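Local coordinates for large adhesion protein (Lap) involved in biofilm formation (Marinobacter hydrocarbonoclasticus, PDB 6XI3) that forms part of the calcium-dependent extending region of an RTX adhesin involved in biofilm formation, whose tandem Ig-like domains probably project it toward its target, at residues Gln333-Asn347 with Thr367-Ile381. Sequence-based numbering, arbitrary orientation.
Sequences QTVDLSGTTADVAPN and TVGADGSYSLTGVDI. With CA (calcium ion), chain B.
Tyr374 lies flat against Gly339, its partner in an antiparallel hydrogen-bonded pair. Chi1 of 66° sets CG between the backbone N and the carbonyl carbon, folding the side chain back over the neighbouring strand. Beyond CB and CG, one side of the ring brings CD1 to Gly339 C (3.7 Å) and CE1 to Gly339 CA (3.3 Å); on the other, CD2 and CE2 approach Gly339 N, CE2 at 3.9 Å. That N stands 3.7 Å above the ring plane, over its centre, and CZ sits against Gly339 CA. The ring centroid is 3.7 Å from Gly339 CA, 29° off the normal: a CH-pi contact over the face. At the tip, OH passes Gly339 CA and hydrogen-bonds to Thr322 O on strand 320-329, so the tyrosine spans the central strand.

Strands 334-342 and 374-377 run antiparallel, but the register slips by one between Leu337 and Val335: Gly378 and Val379 both face Val335, a G1 beta bulge. Asp336 OD1 accepts from Gly378 N of this bulge at 2.8 Å, nearly straight (N-H...O 168°). At the other end, Thr341 OG1 donates to a lone pair of Gly372 O (2.6 Å), at the last residue of the type I turn Gly369-Gly372.

Just beyond the strand, Asp343 OD2 binds calcium at 2.2 Å, with Asp289, Asp315, Thr317 and Asn399 completing the protein ligands. Antiparallel edge pairing with a bulge, beside an interdomain calcium site, fits the Ig-like beta-sandwich of a tandem-repeat RTX adhesin.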
ATOM      1  N   GLN A 333     -46.100  38.388 -49.445  1.00 27.15           N
ATOM      2  CA  GLN A 333     -46.080  36.895 -49.434  1.00 26.48           C
ATOM      3  C   GLN A 333     -44.943  36.419 -48.533  1.00 26.64           C
ATOM      4  O   GLN A 333     -44.090  35.643 -48.977  1.00 24.18           O
ATOM      5  CB  GLN A 333     -46.037  36.336 -50.851  1.00 27.82           C
ATOM      6  CG  GLN A 333     -47.287  36.779 -51.602  1.00 28.15           C
ATOM      7  CD  GLN A 333     -47.330  36.316 -53.039  1.00 35.60           C
ATOM      8  OE1 GLN A 333     -47.183  35.143 -53.347  1.00 36.24           O
ATOM      9  NE2 GLN A 333     -47.575  37.254 -53.935  1.00 41.49           N
ATOM     10  N   THR A 334     -44.992  36.829 -47.275  1.00 25.61           N
ATOM     11  CA  THR A 334     -43.976  36.435 -46.262  1.00 28.13           C
ATOM     12  C   THR A 334     -44.667  36.064 -44.955  1.00 25.91           C
ATOM     13  O   THR A 334     -45.846  36.380 -44.825  1.00 23.00           O
ATOM     14  CB  THR A 334     -42.941  37.539 -46.016  1.00 27.38           C
ATOM     15  OG1 THR A 334     -43.601  38.720 -45.558  1.00 30.48           O
ATOM     16  CG2 THR A 334     -42.110  37.807 -47.250  1.00 27.64           C
ATOM     17  N   VAL A 335     -43.938  35.380 -44.069  1.00 22.32           N
ATOM     18  CA  VAL A 335     -44.400  35.060 -42.704  1.00 23.45           C
ATOM     19  C   VAL A 335     -43.296  35.423 -41.716  1.00 25.11           C
ATOM     20  O   VAL A 335     -42.116  35.424 -42.091  1.00 26.38           O
ATOM     21  CB  VAL A 335     -44.864  33.606 -42.547  1.00 26.50           C
ATOM     22  CG1 VAL A 335     -46.025  33.303 -43.479  1.00 28.60           C
ATOM     23  CG2 VAL A 335     -43.746  32.604 -42.750  1.00 25.73           C
ATOM     24  N   ASP A 336     -43.698  35.830 -40.521  1.00 24.26           N
ATOM     25  CA  ASP A 336     -42.779  35.973 -39.372  1.00 27.52           C
ATOM     26  C   ASP A 336     -43.174  34.866 -38.398  1.00 27.46           C
ATOM     27  O   ASP A 336     -44.392  34.731 -38.151  1.00 25.14           O
ATOM     28  CB  ASP A 336     -42.838  37.369 -38.741  1.00 29.47           C
ATOM     29  CG  ASP A 336     -42.514  38.530 -39.681  1.00 29.19           C
ATOM     30  OD1 ASP A 336     -41.924  38.318 -40.752  1.00 28.78           O
ATOM     31  OD2 ASP A 336     -42.850  39.648 -39.314  1.00 35.83           O
ATOM     32  N   LEU A 337     -42.184  34.108 -37.912  1.00 26.95           N
ATOM     33  CA  LEU A 337     -42.342  32.957 -36.997  1.00 26.43           C
ATOM     34  C   LEU A 337     -41.495  33.253 -35.765  1.00 24.75           C
ATOM     35  O   LEU A 337     -40.514  33.942 -35.906  1.00 22.95           O
ATOM     36  CB  LEU A 337     -41.811  31.682 -37.661  1.00 28.94           C
ATOM     37  CG  LEU A 337     -42.404  31.333 -39.014  1.00 31.98           C
ATOM     38  CD1 LEU A 337     -41.686  30.145 -39.594  1.00 33.55           C
ATOM     39  CD2 LEU A 337     -43.894  31.041 -38.894  1.00 34.36           C
ATOM     40  N   SER A 338     -41.870  32.741 -34.601  1.00 24.15           N
ATOM     41  CA  SER A 338     -41.028  32.788 -33.387  1.00 26.10           C
ATOM     42  C   SER A 338     -41.271  31.519 -32.575  1.00 26.32           C
ATOM     43  O   SER A 338     -42.285  30.847 -32.832  1.00 25.84           O
ATOM     44  CB  SER A 338     -41.326  34.009 -32.568  1.00 27.78           C
ATOM     45  OG  SER A 338     -42.705  34.089 -32.319  1.00 27.03           O
ATOM     46  N   GLY A 339     -40.396  31.236 -31.608  1.00 24.85           N
ATOM     47  CA  GLY A 339     -40.622  30.084 -30.728  1.00 26.19           C
ATOM     48  C   GLY A 339     -39.788  30.159 -29.473  1.00 24.00           C
ATOM     49  O   GLY A 339     -39.001  31.087 -29.334  1.00 21.57           O
ATOM     50  N   THR A 340     -39.962  29.163 -28.623  1.00 23.37           N
ATOM     51  CA  THR A 340     -39.232  29.016 -27.355  1.00 25.18           C
ATOM     52  C   THR A 340     -38.763  27.580 -27.306  1.00 24.93           C
ATOM     53  O   THR A 340     -39.380  26.711 -27.970  1.00 22.44           O
ATOM     54  CB  THR A 340     -40.097  29.359 -26.120  1.00 29.45           C
ATOM     55  OG1 THR A 340     -41.178  28.428 -26.043  1.00 29.94           O
ATOM     56  CG2 THR A 340     -40.652  30.767 -26.158  1.00 31.34           C
ATOM     57  N   THR A 341     -37.752  27.347 -26.485  1.00 22.72           N
ATOM     58  CA  THR A 341     -37.236  25.989 -26.232  1.00 24.86           C
ATOM     59  C   THR A 341     -36.886  25.873 -24.749  1.00 23.49           C
ATOM     60  O   THR A 341     -36.594  26.877 -24.134  1.00 22.91           O
ATOM     61  CB  THR A 341     -36.058  25.608 -27.147  1.00 23.96           C
ATOM     62  OG1 THR A 341     -34.940  26.453 -26.919  1.00 25.04           O
ATOM     63  CG2 THR A 341     -36.400  25.621 -28.617  1.00 26.39           C
ATOM     64  N   ALA A 342     -36.937  24.653 -24.245  1.00 28.19           N
ATOM     65  CA  ALA A 342     -36.357  24.245 -22.952  1.00 29.00           C
ATOM     66  C   ALA A 342     -35.427  23.058 -23.220  1.00 27.53           C
ATOM     67  O   ALA A 342     -35.798  22.196 -24.033  1.00 24.05           O
ATOM     68  CB  ALA A 342     -37.478  23.927 -21.982  1.00 29.82           C
ATOM     69  N   ASP A 343     -34.231  23.079 -22.624  1.00 29.52           N
ATOM     70  CA  ASP A 343     -33.194  22.015 -22.720  1.00 27.29           C
ATOM     71  C   ASP A 343     -32.727  21.797 -24.173  1.00 28.41           C
ATOM     72  O   ASP A 343     -32.388  20.635 -24.537  1.00 28.18           O
ATOM     73  CB  ASP A 343     -33.674  20.697 -22.123  1.00 28.10           C
ATOM     74  CG  ASP A 343     -32.467  19.870 -21.669  1.00 31.05           C
ATOM     75  OD1 ASP A 343     -31.435  20.499 -21.343  1.00 32.99           O
ATOM     76  OD2 ASP A 343     -32.538  18.635 -21.706  1.00 31.11           O
ATOM     77  N   VAL A 344     -32.710  22.854 -24.992  1.00 24.39           N
ATOM     78  CA  VAL A 344     -32.014  22.865 -26.306  1.00 25.15           C
ATOM     79  C   VAL A 344     -30.810  23.800 -26.171  1.00 24.90           C
ATOM     80  O   VAL A 344     -31.037  24.972 -25.905  1.00 28.35           O
ATOM     81  CB  VAL A 344     -32.944  23.335 -27.432  1.00 28.29           C
ATOM     82  CG1 VAL A 344     -32.217  23.319 -28.764  1.00 29.18           C
ATOM     83  CG2 VAL A 344     -34.208  22.500 -27.516  1.00 27.84           C
ATOM     84  N   ALA A 345     -29.594  23.281 -26.311  1.00 25.77           N
ATOM     85  CA  ALA A 345     -28.329  24.031 -26.174  1.00 29.74           C
ATOM     86  C   ALA A 345     -28.437  25.257 -27.072  1.00 27.07           C
ATOM     87  O   ALA A 345     -28.872  25.153 -28.219  1.00 27.85           O
ATOM     88  CB  ALA A 345     -27.138  23.170 -26.549  1.00 28.59           C
ATOM     89  N   PRO A 346     -28.098  26.453 -26.570  1.00 29.98           N
ATOM     90  CA  PRO A 346     -27.984  27.626 -27.426  1.00 28.71           C
ATOM     91  C   PRO A 346     -27.029  27.353 -28.594  1.00 28.58           C
ATOM     92  O   PRO A 346     -26.102  26.565 -28.446  1.00 23.24           O
ATOM     93  CB  PRO A 346     -27.451  28.689 -26.475  1.00 31.24           C
ATOM     94  CG  PRO A 346     -28.004  28.264 -25.139  1.00 30.80           C
ATOM     95  CD  PRO A 346     -27.807  26.763 -25.157  1.00 33.05           C
ATOM     96  N   ASN A 347     -27.370  27.913 -29.751  1.00 27.32           N
ATOM     97  CA  ASN A 347     -26.655  27.766 -31.041  1.00 26.00           C
ATOM     98  C   ASN A 347     -27.015  26.471 -31.770  1.00 26.71           C
ATOM     99  O   ASN A 347     -26.517  26.334 -32.913  1.00 27.87           O
ATOM    100  CB  ASN A 347     -25.147  27.958 -30.867  1.00 26.42           C
ATOM    101  CG  ASN A 347     -24.859  29.341 -30.342  1.00 26.10           C
ATOM    102  OD1 ASN A 347     -25.507  30.289 -30.751  1.00 30.80           O
ATOM    103  ND2 ASN A 347     -23.915  29.464 -29.427  1.00 24.67           N
ATOM    104  N   THR A 367     -31.307  29.669 -35.650  1.00 20.39           N
ATOM    105  CA  THR A 367     -30.464  29.351 -34.486  1.00 23.07           C
ATOM    106  C   THR A 367     -31.198  29.668 -33.173  1.00 24.30           C
ATOM    107  O   THR A 367     -31.780  30.748 -33.041  1.00 21.72           O
ATOM    108  CB  THR A 367     -29.127  30.076 -34.620  1.00 23.23           C
ATOM    109  OG1 THR A 367     -28.521  29.525 -35.797  1.00 23.00           O
ATOM    110  CG2 THR A 367     -28.223  29.881 -33.423  1.00 24.17           C
ATOM    111  N   VAL A 368     -31.121  28.738 -32.226  1.00 23.83           N
ATOM    112  CA  VAL A 368     -31.623  28.930 -30.842  1.00 24.09           C
ATOM    113  C   VAL A 368     -30.755  29.983 -30.120  1.00 24.89           C
ATOM    114  O   VAL A 368     -29.546  29.774 -30.044  1.00 23.73           O
ATOM    115  CB  VAL A 368     -31.690  27.595 -30.092  1.00 24.58           C
ATOM    116  CG1 VAL A 368     -32.204  27.797 -28.672  1.00 24.96           C
ATOM    117  CG2 VAL A 368     -32.560  26.573 -30.813  1.00 26.06           C
ATOM    118  N   GLY A 369     -31.374  31.003 -29.500  1.00 23.17           N
ATOM    119  CA  GLY A 369     -30.655  32.077 -28.790  1.00 25.06           C
ATOM    120  C   GLY A 369     -30.146  31.617 -27.426  1.00 25.36           C
ATOM    121  O   GLY A 369     -30.461  30.497 -27.002  1.00 26.27           O
ATOM    122  N   ALA A 370     -29.386  32.464 -26.748  1.00 27.51           N
ATOM    123  CA  ALA A 370     -28.961  32.239 -25.344  1.00 30.14           C
ATOM    124  C   ALA A 370     -30.169  31.914 -24.451  1.00 29.51           C
ATOM    125  O   ALA A 370     -30.034  31.020 -23.603  1.00 28.89           O
ATOM    126  CB  ALA A 370     -28.208  33.432 -24.821  1.00 31.22           C
ATOM    127  N   ASP A 371     -31.319  32.561 -24.652  1.00 28.70           N
ATOM    128  CA  ASP A 371     -32.494  32.360 -23.758  1.00 29.03           C
ATOM    129  C   ASP A 371     -33.418  31.245 -24.259  1.00 28.31           C
ATOM    130  O   ASP A 371     -34.523  31.099 -23.695  1.00 29.13           O
ATOM    131  CB  ASP A 371     -33.251  33.670 -23.586  1.00 33.91           C
ATOM    132  CG  ASP A 371     -33.898  34.150 -24.877  1.00 36.15           C
ATOM    133  OD1 ASP A 371     -33.832  33.421 -25.912  1.00 30.91           O
ATOM    134  OD2 ASP A 371     -34.440  35.244 -24.835  1.00 41.44           O
ATOM    135  N   GLY A 372     -33.023  30.472 -25.276  1.00 26.08           N
ATOM    136  CA  GLY A 372     -33.842  29.357 -25.795  1.00 24.93           C
ATOM    137  C   GLY A 372     -34.813  29.796 -26.882  1.00 24.94           C
ATOM    138  O   GLY A 372     -35.397  28.917 -27.519  1.00 24.05           O
ATOM    139  N   SER A 373     -34.939  31.100 -27.134  1.00 25.69           N
ATOM    140  CA  SER A 373     -35.889  31.628 -28.147  1.00 27.28           C
ATOM    141  C   SER A 373     -35.253  31.608 -29.541  1.00 25.04           C
ATOM    142  O   SER A 373     -34.005  31.497 -29.700  1.00 23.29           O
ATOM    143  CB  SER A 373     -36.433  33.005 -27.788  1.00 27.19           C
ATOM    144  OG  SER A 373     -35.408  33.994 -27.804  1.00 26.22           O
ATOM    145  N   TYR A 374     -36.106  31.660 -30.547  1.00 22.39           N
ATOM    146  CA  TYR A 374     -35.676  31.674 -31.954  1.00 22.05           C
ATOM    147  C   TYR A 374     -36.729  32.469 -32.715  1.00 25.23           C
ATOM    148  O   TYR A 374     -37.850  32.592 -32.227  1.00 24.01           O
ATOM    149  CB  TYR A 374     -35.494  30.267 -32.535  1.00 21.68           C
ATOM    150  CG  TYR A 374     -36.737  29.432 -32.668  1.00 21.53           C
ATOM    151  CD1 TYR A 374     -37.196  28.671 -31.612  1.00 22.69           C
ATOM    152  CD2 TYR A 374     -37.477  29.441 -33.835  1.00 22.13           C
ATOM    153  CE1 TYR A 374     -38.355  27.922 -31.700  1.00 23.41           C
ATOM    154  CE2 TYR A 374     -38.644  28.717 -33.940  1.00 23.49           C
ATOM    155  CZ  TYR A 374     -39.090  27.969 -32.866  1.00 23.13           C
ATOM    156  OH  TYR A 374     -40.208  27.234 -32.980  1.00 24.58           O
ATOM    157  N   SER A 375     -36.358  33.011 -33.858  1.00 27.91           N
ATOM    158  CA  SER A 375     -37.356  33.640 -34.742  1.00 31.29           C
ATOM    159  C   SER A 375     -36.882  33.603 -36.184  1.00 28.75           C
ATOM    160  O   SER A 375     -35.692  33.466 -36.405  1.00 26.90           O
ATOM    161  CB  SER A 375     -37.689  35.027 -34.267  1.00 30.50           C
ATOM    162  OG  SER A 375     -36.570  35.857 -34.303  1.00 30.92           O
ATOM    163  N   LEU A 376     -37.836  33.706 -37.111  1.00 27.20           N
ATOM    164  CA  LEU A 376     -37.562  33.901 -38.548  1.00 28.24           C
ATOM    165  C   LEU A 376     -38.499  35.010 -39.011  1.00 27.56           C
ATOM    166  O   LEU A 376     -39.687  34.953 -38.688  1.00 29.60           O
ATOM    167  CB  LEU A 376     -37.773  32.598 -39.341  1.00 30.17           C
ATOM    168  CG  LEU A 376     -36.998  31.379 -38.831  1.00 33.18           C
ATOM    169  CD1 LEU A 376     -37.799  30.615 -37.790  1.00 34.25           C
ATOM    170  CD2 LEU A 376     -36.636  30.446 -39.953  1.00 34.22           C
ATOM    171  N   THR A 377     -37.978  35.979 -39.741  1.00 26.55           N
ATOM    172  CA  THR A 377     -38.754  37.148 -40.171  1.00 30.66           C
ATOM    173  C   THR A 377     -38.602  37.256 -41.684  1.00 31.48           C
ATOM    174  O   THR A 377     -37.545  36.907 -42.219  1.00 28.01           O
ATOM    175  CB  THR A 377     -38.344  38.356 -39.318  1.00 37.07           C
ATOM    176  OG1 THR A 377     -36.962  38.531 -39.547  1.00 46.27           O
ATOM    177  CG2 THR A 377     -38.543  38.147 -37.833  1.00 35.86           C
ATOM    178  N   GLY A 378     -39.680  37.634 -42.365  1.00 30.70           N
ATOM    179  CA  GLY A 378     -39.646  37.842 -43.818  1.00 26.69           C
ATOM    180  C   GLY A 378     -39.418  36.562 -44.596  1.00 25.59           C
ATOM    181  O   GLY A 378     -38.840  36.651 -45.676  1.00 25.20           O
ATOM    182  N   VAL A 379     -39.907  35.414 -44.123  1.00 25.42           N
ATOM    183  CA  VAL A 379     -39.737  34.120 -44.841  1.00 24.75           C
ATOM    184  C   VAL A 379     -40.622  34.146 -46.102  1.00 27.71           C
ATOM    185  O   VAL A 379     -41.844  34.405 -45.990  1.00 28.39           O
ATOM    186  CB  VAL A 379     -40.054  32.924 -43.927  1.00 27.56           C
ATOM    187  CG1 VAL A 379     -40.037  31.617 -44.686  1.00 28.09           C
ATOM    188  CG2 VAL A 379     -39.109  32.839 -42.732  1.00 28.61           C
ATOM    189  N   ASP A 380     -40.031  33.846 -47.251  1.00 25.10           N
ATOM    190  CA  ASP A 380     -40.694  33.896 -48.578  1.00 25.49           C
ATOM    191  C   ASP A 380     -41.598  32.689 -48.752  1.00 23.75           C
ATOM    192  O   ASP A 380     -41.077  31.569 -48.737  1.00 24.60           O
ATOM    193  CB  ASP A 380     -39.663  33.873 -49.688  1.00 27.92           C
ATOM    194  CG  ASP A 380     -40.261  34.122 -51.057  1.00 30.44           C
ATOM    195  OD1 ASP A 380     -41.505  34.258 -51.181  1.00 27.55           O
ATOM    196  OD2 ASP A 380     -39.464  34.221 -51.967  1.00 35.65           O
ATOM    197  N   ILE A 381     -42.901  32.917 -48.861  1.00 24.84           N
ATOM    198  CA  ILE A 381     -43.888  31.823 -49.092  1.00 26.66           C
ATOM    199  C   ILE A 381     -44.629  32.104 -50.389  1.00 25.31           C
ATOM    200  O   ILE A 381     -45.725  31.557 -50.544  1.00 27.31           O
ATOM    201  CB  ILE A 381     -44.838  31.648 -47.897  1.00 27.37           C
ATOM    202  CG1 ILE A 381     -45.685  32.893 -47.615  1.00 28.05           C
ATOM    203  CG2 ILE A 381     -44.043  31.217 -46.668  1.00 29.13           C
ATOM    204  CD1 ILE A 381     -46.823  32.607 -46.660  1.00 29.92           C
TER
HETATM  205 CA    CA B 501     -33.526  17.046 -20.505  1.00 27.43          CA
HETATM  206  O   HOH W   1     -36.953  30.107 -24.781  1.00 28.29           O
HETATM  207  O   HOH W   2     -27.196  27.065 -35.514  1.00 24.77           O
HETATM  208  O   HOH W   3     -35.171  16.422 -22.122  1.00 24.71           O